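Local structure of probable TonB-dependent siderophore receptor PiuA (Acinetobacter baumannii, 5FP1) at residues Lys49-Ile52 with Glu53-Val57; Leu211-Pro214 with Thr215-Thr218; Lys308-Val311 with Gly312-Leu315; Ile508-Asn511 with Asn512-Ile515. The protein probably takes part in the first step of iron uptake across the outer membrane by binding iron-chelating siderophores as a TonB-dependent receptor. All blocks are in the same frame, centred on the assembly; numbering follows the deposited sequence.

Contact 1 (Lys49-Ile52 with Glu53-Val57); sequences KQLI and EDTKV
Lys49 reaches across to Glu53, one turn further on in helix 49-55, and the two chains meet at an angle at their charged ends. Lys49 NZ lies 3.0 Å from Glu53 OE2 in a salt bridge, on the syn side of that oxygen. The lysine chain is extended from CB to CE and bends at its last torsion (chi4 -75°), which brings the ammonium back toward the carboxylate. Two waters tie the other carboxylate oxygen, Glu53 OE1, to the Gln50 amide. Water 3 donates to Gln50 OE1 and Glu53 OE1, and water 2 accepts from Gln50 NE2 while donating to Glu53 OE1.

On the next face of the helix, Gln50 folds over at chi2 (62°) toward Asp54. Gln50 NE2 gives a hydrogen bond of 2.8 Å to Asp54 OD1. The acceptor lies in the amide plane, but the donor sits above the carboxylate plane. Deeper in, Leu51 O holds both Thr55 N at 3.0 Å and Thr55 OG1 at 2.9 Å, reached from opposite faces of its carbonyl plane. Ile52 CG2 touches Val57 CG2 at 4.3 Å, after the chain has left the helix at Lys56 with positive phi.

Asp54 also faces the barrel. Its OD1 makes a salt bridge with Arg671 and its OD2 takes a bond from Trp629 NE1. The helix belongs to the plug domain, and here Leu51 and Asp54 touch strand 624-635, while Gln50 and Asp54 touch strand 659-673. The buried Asp54 carboxylate thus has donors from both domains, and this polar grip probably favours its ionised form.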
ATOM      1  N   LYS A  49     -15.122  -0.414  -7.565  1.00 19.72           N
ATOM      2  CA  LYS A  49     -16.179   0.122  -6.706  1.00 25.29           C
ATOM      3  C   LYS A  49     -17.088  -0.983  -6.201  1.00 23.30           C
ATOM      4  O   LYS A  49     -17.374  -1.066  -4.997  1.00 21.97           O
ATOM      5  CB  LYS A  49     -16.975   1.162  -7.478  1.00 28.06           C
ATOM      6  CG  LYS A  49     -18.082   1.851  -6.695  1.00 33.41           C
ATOM      7  CD  LYS A  49     -18.745   2.894  -7.586  1.00 39.04           C
ATOM      8  CE  LYS A  49     -19.636   3.862  -6.826  1.00 44.10           C
ATOM      9  NZ  LYS A  49     -20.899   3.208  -6.456  1.00 51.65           N
ATOM     10  N   GLN A  50     -17.510  -1.871  -7.089  1.00 23.91           N
ATOM     11  CA  GLN A  50     -18.471  -2.891  -6.670  1.00 26.00           C
ATOM     12  C   GLN A  50     -17.830  -3.900  -5.735  1.00 25.56           C
ATOM     13  O   GLN A  50     -18.469  -4.370  -4.797  1.00 23.89           O
ATOM     14  CB  GLN A  50     -19.115  -3.611  -7.867  1.00 27.64           C
ATOM     15  CG  GLN A  50     -20.275  -4.534  -7.463  1.00 27.66           C
ATOM     16  CD  GLN A  50     -21.412  -3.780  -6.814  1.00 28.82           C
ATOM     17  OE1 GLN A  50     -21.889  -2.786  -7.355  1.00 29.57           O
ATOM     18  NE2 GLN A  50     -21.816  -4.212  -5.633  1.00 30.53           N
ATOM     19  N   LEU A  51     -16.580  -4.252  -5.995  1.00 23.17           N
ATOM     20  CA  LEU A  51     -15.875  -5.150  -5.101  1.00 22.55           C
ATOM     21  C   LEU A  51     -15.723  -4.520  -3.723  1.00 18.69           C
ATOM     22  O   LEU A  51     -15.905  -5.189  -2.702  1.00 22.13           O
ATOM     23  CB  LEU A  51     -14.511  -5.546  -5.673  1.00 21.88           C
ATOM     24  CG  LEU A  51     -13.689  -6.565  -4.879  1.00 22.64           C
ATOM     25  CD1 LEU A  51     -14.412  -7.897  -4.724  1.00 26.12           C
ATOM     26  CD2 LEU A  51     -12.360  -6.829  -5.565  1.00 24.14           C
ATOM     27  N   ILE A  52     -15.409  -3.237  -3.699  1.00 18.98           N
ATOM     28  CA  ILE A  52     -15.256  -2.493  -2.448  1.00 21.41           C
ATOM     29  C   ILE A  52     -16.596  -2.507  -1.679  1.00 26.41           C
ATOM     30  O   ILE A  52     -16.648  -2.789  -0.481  1.00 26.05           O
ATOM     31  CB  ILE A  52     -14.755  -1.066  -2.720  1.00 22.67           C
ATOM     32  CG1 ILE A  52     -13.276  -1.111  -3.204  1.00 19.26           C
ATOM     33  CG2 ILE A  52     -14.884  -0.209  -1.468  1.00 25.72           C
ATOM     34  CD1 ILE A  52     -12.798   0.183  -3.805  1.00 23.29           C
ATOM     35  N   GLU A  53     -17.692  -2.272  -2.385  1.00 23.45           N
ATOM     36  CA  GLU A  53     -19.023  -2.346  -1.755  1.00 26.71           C
ATOM     37  C   GLU A  53     -19.418  -3.732  -1.264  1.00 23.35           C
ATOM     38  O   GLU A  53     -19.947  -3.874  -0.170  1.00 27.91           O
ATOM     39  CB  GLU A  53     -20.086  -1.751  -2.702  1.00 31.84           C
ATOM     40  CG  GLU A  53     -19.982  -0.230  -2.672  1.00 37.04           C
ATOM     41  CD  GLU A  53     -20.849   0.492  -3.689  1.00 47.72           C
ATOM     42  OE1 GLU A  53     -21.807  -0.122  -4.218  1.00 42.43           O
ATOM     43  OE2 GLU A  53     -20.547   1.687  -3.947  1.00 45.42           O
ATOM     44  N   ASP A  54     -19.154  -4.751  -2.060  1.00 22.50           N
ATOM     45  CA  ASP A  54     -19.496  -6.102  -1.705  1.00 23.40           C
ATOM     46  C   ASP A  54     -18.744  -6.582  -0.455  1.00 29.70           C
ATOM     47  O   ASP A  54     -19.298  -7.329   0.377  1.00 23.20           O
ATOM     48  CB  ASP A  54     -19.130  -7.044  -2.843  1.00 24.56           C
ATOM     49  CG  ASP A  54     -20.187  -7.104  -3.944  1.00 28.26           C
ATOM     50  OD1 ASP A  54     -21.191  -6.348  -3.890  1.00 27.30           O
ATOM     51  OD2 ASP A  54     -19.949  -7.904  -4.872  1.00 23.83           O
ATOM     52  N   THR A  55     -17.462  -6.211  -0.345  1.00 24.49           N
ATOM     53  CA  THR A  55     -16.642  -6.711   0.753  1.00 22.17           C
ATOM     54  C   THR A  55     -16.701  -5.839   1.992  1.00 21.92           C
ATOM     55  O   THR A  55     -16.340  -6.283   3.059  1.00 23.94           O
ATOM     56  CB  THR A  55     -15.151  -6.828   0.345  1.00 23.12           C
ATOM     57  OG1 THR A  55     -14.674  -5.578  -0.159  1.00 22.64           O
ATOM     58  CG2 THR A  55     -14.984  -7.909  -0.704  1.00 21.84           C
ATOM     59  N   LYS A  56     -17.154  -4.609   1.814  1.00 19.57           N
ATOM     60  CA  LYS A  56     -17.144  -3.539   2.816  1.00 22.30           C
ATOM     61  C   LYS A  56     -15.754  -3.374   3.430  1.00 24.66           C
ATOM     62  O   LYS A  56     -15.632  -3.187   4.647  1.00 23.27           O
ATOM     63  CB  LYS A  56     -18.200  -3.742   3.917  1.00 25.40           C
ATOM     64  CG  LYS A  56     -18.678  -2.435   4.554  1.00 28.62           C
ATOM     65  CD  LYS A  56     -19.645  -2.664   5.722  1.00 28.99           C
ATOM     66  CE  LYS A  56     -19.896  -1.381   6.518  1.00 28.04           C
ATOM     67  NZ  LYS A  56     -20.551  -0.326   5.691  1.00 37.87           N
ATOM     68  N   VAL A  57     -14.714  -3.454   2.595  1.00 21.43           N
ATOM     69  CA  VAL A  57     -13.357  -3.156   3.085  1.00 21.73           C
ATOM     70  C   VAL A  57     -13.258  -1.699   3.471  1.00 20.28           C
ATOM     71  O   VAL A  57     -13.721  -0.809   2.740  1.00 21.99           O
ATOM     72  CB  VAL A  57     -12.245  -3.551   2.111  1.00 20.24           C
ATOM     73  CG1 VAL A  57     -12.109  -5.063   2.054  1.00 22.12           C
ATOM     74  CG2 VAL A  57     -12.485  -2.964   0.733  1.00 24.64           C
TER
HETATM   75  O   HOH W   1     -17.538   1.401  -3.457  1.00 54.91           O
HETATM   76  O   HOH W   2     -23.498  -2.532  -3.694  1.00 43.76           O
HETATM   77  O   HOH W   3     -21.539  -0.207  -6.896  1.00 57.65           O

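Contact 2 (Leu211-Pro214 with Thr215-Thr218); sequences LDTP and TRAT
Arg216 curls back along the start of its strand to the carbonyl of Thr213 in the turn before it. CG is anti to the carbonyl carbon (chi1 -60°), and the chain bends at chi3 (-61°). These torsions lay CG and CD alongside Thr213 O, each 3.6 Å from it. They also bring the guanidinium round edge-on. Arg216 NH1 donates to Thr213 O at 2.8 Å, and the acceptor is 5° out of the guanidinium plane. The donor in turn lies in the carbonyl plane of Thr213. Flat group and carbonyl are therefore well matched, although the N-H itself is bent.

Thr213 uses its hydroxyl as well. OG1 stands between the backbone N and the carbonyl carbon, which turns it toward the start of the next strand. There Thr215 N donates to Thr213 OG1 in a straight but long bond of 3.3 Å. The same hydroxyl is bonded to Gly210 O, just before the turn. One side chain thus links both arms of the turn. Pro214 sits between the two threonines, and its CB lies 3.4 Å from Thr215 N. Thr215 points its own OG1 elsewhere, to His278 ND1.

The outer ends of the guanidinium are held by acids of the neighbouring strand 264-279. NH1 pairs with Asp279 and NH2 with Glu277, so the cationic group is held between the turn and strand 264-279. This is a short turn of a beta hairpin, joining antiparallel strands 197-209 and 215-226 of the TonB-dependent receptor barrel. In this family such short turns lie on the periplasmic side.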
ATOM      1  N   LEU A 211     -18.495  21.862 -15.710  1.00 29.00           N
ATOM      2  CA  LEU A 211     -18.938  20.566 -16.156  1.00 33.76           C
ATOM      3  C   LEU A 211     -19.460  20.670 -17.578  1.00 44.01           C
ATOM      4  O   LEU A 211     -20.180  21.613 -17.908  1.00 36.49           O
ATOM      5  CB  LEU A 211     -20.030  20.022 -15.254  1.00 38.48           C
ATOM      6  CG  LEU A 211     -19.589  19.461 -13.909  1.00 43.64           C
ATOM      7  CD1 LEU A 211     -20.812  19.277 -13.012  1.00 39.39           C
ATOM      8  CD2 LEU A 211     -18.832  18.150 -14.100  1.00 40.09           C
ATOM      9  N   ASP A 212     -19.084  19.697 -18.407  1.00 40.78           N
ATOM     10  CA  ASP A 212     -19.553  19.609 -19.795  1.00 46.98           C
ATOM     11  C   ASP A 212     -19.150  20.799 -20.646  1.00 39.38           C
ATOM     12  O   ASP A 212     -19.788  21.078 -21.646  1.00 49.01           O
ATOM     13  CB  ASP A 212     -21.072  19.439 -19.844  1.00 52.69           C
ATOM     14  CG  ASP A 212     -21.524  18.102 -19.304  1.00 58.97           C
ATOM     15  OD1 ASP A 212     -20.769  17.118 -19.451  1.00 63.40           O
ATOM     16  OD2 ASP A 212     -22.632  18.032 -18.731  1.00 71.61           O
ATOM     17  N   THR A 213     -18.100  21.507 -20.246  1.00 35.71           N
ATOM     18  CA  THR A 213     -17.556  22.590 -21.045  1.00 34.32           C
ATOM     19  C   THR A 213     -16.066  22.388 -21.239  1.00 38.54           C
ATOM     20  O   THR A 213     -15.484  21.505 -20.614  1.00 36.89           O
ATOM     21  CB  THR A 213     -17.739  23.960 -20.384  1.00 39.18           C
ATOM     22  OG1 THR A 213     -16.722  24.160 -19.391  1.00 36.46           O
ATOM     23  CG2 THR A 213     -19.124  24.100 -19.780  1.00 42.92           C
ATOM     24  N   PRO A 214     -15.448  23.209 -22.104  1.00 38.16           N
ATOM     25  CA  PRO A 214     -14.030  23.115 -22.452  1.00 36.91           C
ATOM     26  C   PRO A 214     -13.071  23.589 -21.365  1.00 37.04           C
ATOM     27  O   PRO A 214     -11.872  23.408 -21.506  1.00 36.46           O
ATOM     28  CB  PRO A 214     -13.901  24.057 -23.673  1.00 40.07           C
ATOM     29  CG  PRO A 214     -15.282  24.163 -24.243  1.00 38.85           C
ATOM     30  CD  PRO A 214     -16.181  24.096 -23.036  1.00 42.57           C
ATOM     31  N   THR A 215     -13.582  24.215 -20.309  1.00 35.00           N
ATOM     32  CA  THR A 215     -12.722  24.797 -19.292  1.00 34.12           C
ATOM     33  C   THR A 215     -13.245  24.420 -17.916  1.00 35.72           C
ATOM     34  O   THR A 215     -14.397  24.685 -17.582  1.00 27.53           O
ATOM     35  CB  THR A 215     -12.659  26.305 -19.467  1.00 37.26           C
ATOM     36  OG1 THR A 215     -12.163  26.582 -20.782  1.00 37.17           O
ATOM     37  CG2 THR A 215     -11.740  26.932 -18.445  1.00 38.25           C
ATOM     38  N   ARG A 216     -12.416  23.730 -17.141  1.00 32.42           N
ATOM     39  CA  ARG A 216     -12.913  23.060 -15.937  1.00 28.23           C
ATOM     40  C   ARG A 216     -11.962  23.295 -14.771  1.00 27.03           C
ATOM     41  O   ARG A 216     -10.756  23.495 -14.961  1.00 31.15           O
ATOM     42  CB  ARG A 216     -13.105  21.570 -16.191  1.00 31.43           C
ATOM     43  CG  ARG A 216     -14.096  21.265 -17.308  1.00 33.05           C
ATOM     44  CD  ARG A 216     -14.148  19.792 -17.693  1.00 34.79           C
ATOM     45  NE  ARG A 216     -12.867  19.280 -18.199  1.00 31.96           N
ATOM     46  CZ  ARG A 216     -12.448  19.376 -19.457  1.00 38.27           C
ATOM     47  NH1 ARG A 216     -13.185  19.992 -20.381  1.00 30.35           N
ATOM     48  NH2 ARG A 216     -11.268  18.866 -19.794  1.00 35.22           N
ATOM     49  N   ALA A 217     -12.513  23.318 -13.561  1.00 26.74           N
ATOM     50  CA  ALA A 217     -11.695  23.503 -12.375  1.00 25.26           C
ATOM     51  C   ALA A 217     -12.314  22.660 -11.278  1.00 30.40           C
ATOM     52  O   ALA A 217     -13.546  22.586 -11.169  1.00 27.38           O
ATOM     53  CB  ALA A 217     -11.622  24.953 -11.972  1.00 31.42           C
ATOM     54  N   THR A 218     -11.462  21.994 -10.490  1.00 25.08           N
ATOM     55  CA  THR A 218     -11.924  21.150  -9.378  1.00 25.21           C
ATOM     56  C   THR A 218     -11.060  21.470  -8.157  1.00 27.03           C
ATOM     57  O   THR A 218      -9.830  21.491  -8.261  1.00 29.09           O
ATOM     58  CB  THR A 218     -11.876  19.665  -9.750  1.00 29.40           C
ATOM     59  OG1 THR A 218     -12.670  19.432 -10.916  1.00 28.11           O
ATOM     60  CG2 THR A 218     -12.421  18.761  -8.633  1.00 27.94           C
TER

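Contact 3 (Lys308-Val311 with Gly312-Leu315); sequences KGNV and GKGL
Asn310 and Lys313 lie side by side and point the same way from a tight turn that closes in a Schellman motif. The turn belongs to the loop between barrel strands 284-304 and 315-341. Two backbone bonds define the motif: Leu315 N to Asn310 O at 3.0 Å, and inside it Gly314 N to Val311 O at 3.1 Å. Gly314 takes the positive phi (74°) that this ending requires. Asn310 O also accepts from Lys313 N at 2.8 Å, so two N-H groups grip it from opposite faces of its plane.

Lys313 starts with CG between its backbone N and carbonyl carbon (chi1 70°), then runs extended. Its CG therefore passes close to Asn310 O, and its far end draws level with the Asn310 amide. Lys313 NZ and Asn310 OD1 are 3.1 Å apart, a weak hydrogen bond. The stronger partners lie elsewhere. Lys313 NZ donates to Asp382 O, while Asn310 ND2 donates to Asp305 OD1 and Ser381 O. The parallel pair thus ties this turn to the residues that lead into the Cys383-Cys391 disulfide.

Leu315 approaches Asn310 from the other end of the turn, CB against CB at 4.1 Å. Val311 turns to Pro235 and Trp237. At the close of the turn, Leu315 O lies 3.3 Å from Val311 CA in a CA-H...O contact.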
ATOM      1  N   LYS A 308      14.589 -11.495  22.553  1.00 16.35           N
ATOM      2  CA  LYS A 308      15.441 -11.563  23.717  1.00 18.48           C
ATOM      3  C   LYS A 308      15.454 -12.913  24.412  1.00 23.24           C
ATOM      4  O   LYS A 308      16.234 -13.096  25.338  1.00 20.91           O
ATOM      5  CB  LYS A 308      15.035 -10.512  24.731  1.00 18.17           C
ATOM      6  CG  LYS A 308      15.198  -9.083  24.226  1.00 20.98           C
ATOM      7  CD  LYS A 308      16.654  -8.661  24.217  1.00 23.58           C
ATOM      8  CE  LYS A 308      16.753  -7.266  23.629  1.00 27.53           C
ATOM      9  NZ  LYS A 308      18.146  -6.937  23.279  1.00 31.66           N
ATOM     10  N   GLY A 309      14.595 -13.838  24.004  1.00 20.06           N
ATOM     11  CA  GLY A 309      14.614 -15.187  24.566  1.00 22.24           C
ATOM     12  C   GLY A 309      13.654 -15.395  25.743  1.00 21.64           C
ATOM     13  O   GLY A 309      13.578 -16.475  26.292  1.00 20.99           O
ATOM     14  N   ASN A 310      12.927 -14.360  26.153  1.00 16.58           N
ATOM     15  CA  ASN A 310      12.035 -14.510  27.291  1.00 20.23           C
ATOM     16  C   ASN A 310      10.884 -15.407  26.971  1.00 20.54           C
ATOM     17  O   ASN A 310      10.311 -16.023  27.876  1.00 17.93           O
ATOM     18  CB  ASN A 310      11.550 -13.161  27.862  1.00 18.39           C
ATOM     19  CG  ASN A 310      12.690 -12.255  28.216  1.00 20.36           C
ATOM     20  OD1 ASN A 310      13.518 -12.565  29.077  1.00 22.38           O
ATOM     21  ND2 ASN A 310      12.766 -11.137  27.534  1.00 16.63           N
ATOM     22  N   VAL A 311      10.577 -15.533  25.690  1.00 16.98           N
ATOM     23  CA  VAL A 311       9.513 -16.413  25.244  1.00 16.62           C
ATOM     24  C   VAL A 311       9.720 -17.869  25.738  1.00 17.80           C
ATOM     25  O   VAL A 311       8.765 -18.562  26.049  1.00 16.99           O
ATOM     26  CB  VAL A 311       9.380 -16.376  23.712  1.00 19.11           C
ATOM     27  CG1 VAL A 311       8.490 -17.488  23.200  1.00 19.80           C
ATOM     28  CG2 VAL A 311       8.852 -15.008  23.272  1.00 18.37           C
ATOM     29  N   GLY A 312      10.968 -18.300  25.760  1.00 15.78           N
ATOM     30  CA  GLY A 312      11.334 -19.638  26.203  1.00 19.18           C
ATOM     31  C   GLY A 312      11.233 -19.799  27.711  1.00 20.65           C
ATOM     32  O   GLY A 312      11.338 -20.922  28.210  1.00 20.12           O
ATOM     33  N   LYS A 313      10.971 -18.693  28.416  1.00 20.77           N
ATOM     34  CA  LYS A 313      10.664 -18.753  29.861  1.00 22.29           C
ATOM     35  C   LYS A 313       9.247 -18.278  30.185  1.00 21.75           C
ATOM     36  O   LYS A 313       8.892 -17.997  31.339  1.00 20.46           O
ATOM     37  CB  LYS A 313      11.762 -18.052  30.656  1.00 28.53           C
ATOM     38  CG  LYS A 313      11.831 -16.577  30.517  1.00 38.46           C
ATOM     39  CD  LYS A 313      13.177 -16.050  31.016  1.00 50.30           C
ATOM     40  CE  LYS A 313      13.055 -14.568  31.347  1.00 45.87           C
ATOM     41  NZ  LYS A 313      14.332 -13.910  31.721  1.00 47.69           N
ATOM     42  N   GLY A 314       8.416 -18.271  29.146  1.00 18.85           N
ATOM     43  CA  GLY A 314       6.998 -17.977  29.250  1.00 19.77           C
ATOM     44  C   GLY A 314       6.660 -16.503  29.481  1.00 18.71           C
ATOM     45  O   GLY A 314       5.573 -16.183  29.960  1.00 18.75           O
ATOM     46  N   LEU A 315       7.575 -15.623  29.101  1.00 17.36           N
ATOM     47  CA  LEU A 315       7.401 -14.190  29.279  1.00 17.34           C
ATOM     48  C   LEU A 315       7.645 -13.423  27.950  1.00 18.11           C
ATOM     49  O   LEU A 315       8.296 -13.918  27.033  1.00 16.51           O
ATOM     50  CB  LEU A 315       8.343 -13.684  30.378  1.00 17.71           C
ATOM     51  CG  LEU A 315       8.061 -14.228  31.807  1.00 17.80           C
ATOM     52  CD1 LEU A 315       9.198 -13.834  32.737  1.00 18.93           C
ATOM     53  CD2 LEU A 315       6.720 -13.740  32.304  1.00 19.48           C
TER

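Contact 4 (Ile508-Asn511 with Asn512-Ile515); sequences INAN and NQMI
An Asx turn at Asn509 leads into a type I beta turn from Asn512 to Ile515, both in the loop between barrel strands 482-493 and 518-531. Asn509 OD1 accepts from Asn511 N at 2.9 Å and, more weakly, from Asn512 N at 3.1 Å. Asn509 CG lies between N and the carbonyl carbon (chi1 63°), which turns OD1 toward these two N-H groups.

Asn512 takes a similar first torsion and answers in the reverse direction. Its OD1 receives Asn509 N at 2.8 Å, a fairly straight bond whose donor is tilted from the carbonyl plane. The two side-chain amides end up stacked, their planes 7° apart, while the side chains themselves cross at about a right angle. Each asparagine thus accepts from the other's backbone N-H. Asn509 ND2 bonds to Tyr559 OH, and Asn512 ND2 to Thr507 O, just before Ile508.

Gln513 reaches back as an extended chain. Its NE2 donates to Ala510 O at 3.0 Å, with the acceptor near the amide plane. Its OE1 takes the backbone N-H of Lys462 in strand 459-476. Ile508 CD1 rests on Gln513 CB at 3.9 Å, and Met514 folds its sulfur over Asn511 O, SD to O 3.4 Å.

Three amide side chains supply most of the hydrogen bonds across this contact, in a segment with no regular helix or strand. Asn509 and Gln513 also bond to strands 558-575 and 459-476, whereas Asn512 bonds back within the loop. This should limit the freedom of the loop.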
ATOM      1  N   ILE A 508      18.795   7.140   4.107  1.00 16.96           N
ATOM      2  CA  ILE A 508      20.066   7.741   3.756  1.00 18.48           C
ATOM      3  C   ILE A 508      20.916   7.913   5.019  1.00 16.96           C
ATOM      4  O   ILE A 508      20.398   8.146   6.144  1.00 18.66           O
ATOM      5  CB  ILE A 508      19.856   9.108   3.046  1.00 17.67           C
ATOM      6  CG1 ILE A 508      21.175   9.626   2.443  1.00 17.98           C
ATOM      7  CG2 ILE A 508      19.263  10.134   4.009  1.00 20.08           C
ATOM      8  CD1 ILE A 508      21.023  10.823   1.524  1.00 19.02           C
ATOM      9  N   ASN A 509      22.222   7.762   4.838  1.00 18.47           N
ATOM     10  CA  ASN A 509      23.175   8.001   5.909  1.00 16.39           C
ATOM     11  C   ASN A 509      24.511   8.488   5.327  1.00 16.54           C
ATOM     12  O   ASN A 509      24.642   8.685   4.122  1.00 18.07           O
ATOM     13  CB  ASN A 509      23.324   6.771   6.806  1.00 16.59           C
ATOM     14  CG  ASN A 509      23.876   5.556   6.077  1.00 19.43           C
ATOM     15  OD1 ASN A 509      24.805   5.654   5.320  1.00 19.64           O
ATOM     16  ND2 ASN A 509      23.273   4.391   6.318  1.00 19.86           N
ATOM     17  N   ALA A 510      25.482   8.720   6.193  1.00 16.28           N
ATOM     18  CA  ALA A 510      26.769   9.288   5.748  1.00 18.10           C
ATOM     19  C   ALA A 510      27.396   8.416   4.685  1.00 16.94           C
ATOM     20  O   ALA A 510      28.059   8.917   3.801  1.00 20.58           O
ATOM     21  CB  ALA A 510      27.718   9.403   6.929  1.00 19.90           C
ATOM     22  N   ASN A 511      27.223   7.101   4.812  1.00 17.29           N
ATOM     23  CA  ASN A 511      27.973   6.162   3.996  1.00 18.60           C
ATOM     24  C   ASN A 511      27.309   5.743   2.674  1.00 20.59           C
ATOM     25  O   ASN A 511      27.988   5.222   1.807  1.00 22.67           O
ATOM     26  CB  ASN A 511      28.286   4.937   4.844  1.00 18.84           C
ATOM     27  CG  ASN A 511      28.960   5.327   6.141  1.00 21.37           C
ATOM     28  OD1 ASN A 511      28.483   5.013   7.225  1.00 27.64           O
ATOM     29  ND2 ASN A 511      30.040   6.096   6.028  1.00 20.53           N
ATOM     30  N   ASN A 512      26.006   5.981   2.516  1.00 20.68           N
ATOM     31  CA  ASN A 512      25.334   5.634   1.250  1.00 20.68           C
ATOM     32  C   ASN A 512      24.874   6.837   0.438  1.00 20.89           C
ATOM     33  O   ASN A 512      24.317   6.701  -0.674  1.00 18.56           O
ATOM     34  CB  ASN A 512      24.174   4.653   1.504  1.00 19.87           C
ATOM     35  CG  ASN A 512      23.050   5.246   2.326  1.00 20.31           C
ATOM     36  OD1 ASN A 512      22.959   6.460   2.529  1.00 16.97           O
ATOM     37  ND2 ASN A 512      22.184   4.372   2.824  1.00 19.95           N
ATOM     38  N   GLN A 513      25.128   8.031   0.970  1.00 20.14           N
ATOM     39  CA  GLN A 513      24.573   9.249   0.390  1.00 18.32           C
ATOM     40  C   GLN A 513      25.075   9.523  -1.012  1.00 19.52           C
ATOM     41  O   GLN A 513      24.401  10.194  -1.767  1.00 19.51           O
ATOM     42  CB  GLN A 513      24.899  10.492   1.250  1.00 22.94           C
ATOM     43  CG  GLN A 513      26.383  10.888   1.286  1.00 20.37           C
ATOM     44  CD  GLN A 513      26.629  12.019   2.280  1.00 21.52           C
ATOM     45  OE1 GLN A 513      26.074  13.100   2.150  1.00 17.19           O
ATOM     46  NE2 GLN A 513      27.423  11.754   3.290  1.00 20.43           N
ATOM     47  N   MET A 514      26.253   9.009  -1.358  1.00 20.41           N
ATOM     48  CA  MET A 514      26.833   9.272  -2.674  1.00 20.62           C
ATOM     49  C   MET A 514      26.498   8.149  -3.674  1.00 23.92           C
ATOM     50  O   MET A 514      26.869   8.231  -4.833  1.00 23.97           O
ATOM     51  CB  MET A 514      28.368   9.457  -2.572  1.00 20.69           C
ATOM     52  CG  MET A 514      29.161   8.203  -2.299  1.00 21.27           C
ATOM     53  SD  MET A 514      28.768   7.280  -0.799  1.00 28.85           S
ATOM     54  CE  MET A 514      29.403   8.374   0.490  1.00 29.31           C
ATOM     55  N   ILE A 515      25.786   7.116  -3.244  1.00 21.60           N
ATOM     56  CA  ILE A 515      25.572   5.949  -4.102  1.00 21.65           C
ATOM     57  C   ILE A 515      24.512   6.269  -5.165  1.00 20.80           C
ATOM     58  O   ILE A 515      23.513   6.972  -4.897  1.00 20.79           O
ATOM     59  CB  ILE A 515      25.180   4.710  -3.264  1.00 23.10           C
ATOM     60  CG1 ILE A 515      26.204   4.449  -2.148  1.00 31.32           C
ATOM     61  CG2 ILE A 515      25.073   3.466  -4.132  1.00 23.21           C
ATOM     62  CD1 ILE A 515      27.563   3.999  -2.649  1.00 35.61           C
TER

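The contacts follow one another along the chain without overlap. Contact 1 is in the plug domain, on helix 49-55. Contacts 2, 3 and 4 are in the barrel and join consecutive strands: 197-209 to 215-226, 284-304 to 315-341, and 482-493 to 518-531. Contacts 2 and 3 have centres about 64 Å apart, on opposite sides of the chain's centre. By the usual topology of the family, contact 2 is periplasmic, while contacts 3 and 4, whose centres are about 37 Å apart, belong to extracellular loops. Contact 1 lies about 30 Å from contact 2, centre to centre. Together they sample the plug and both ends of the barrel.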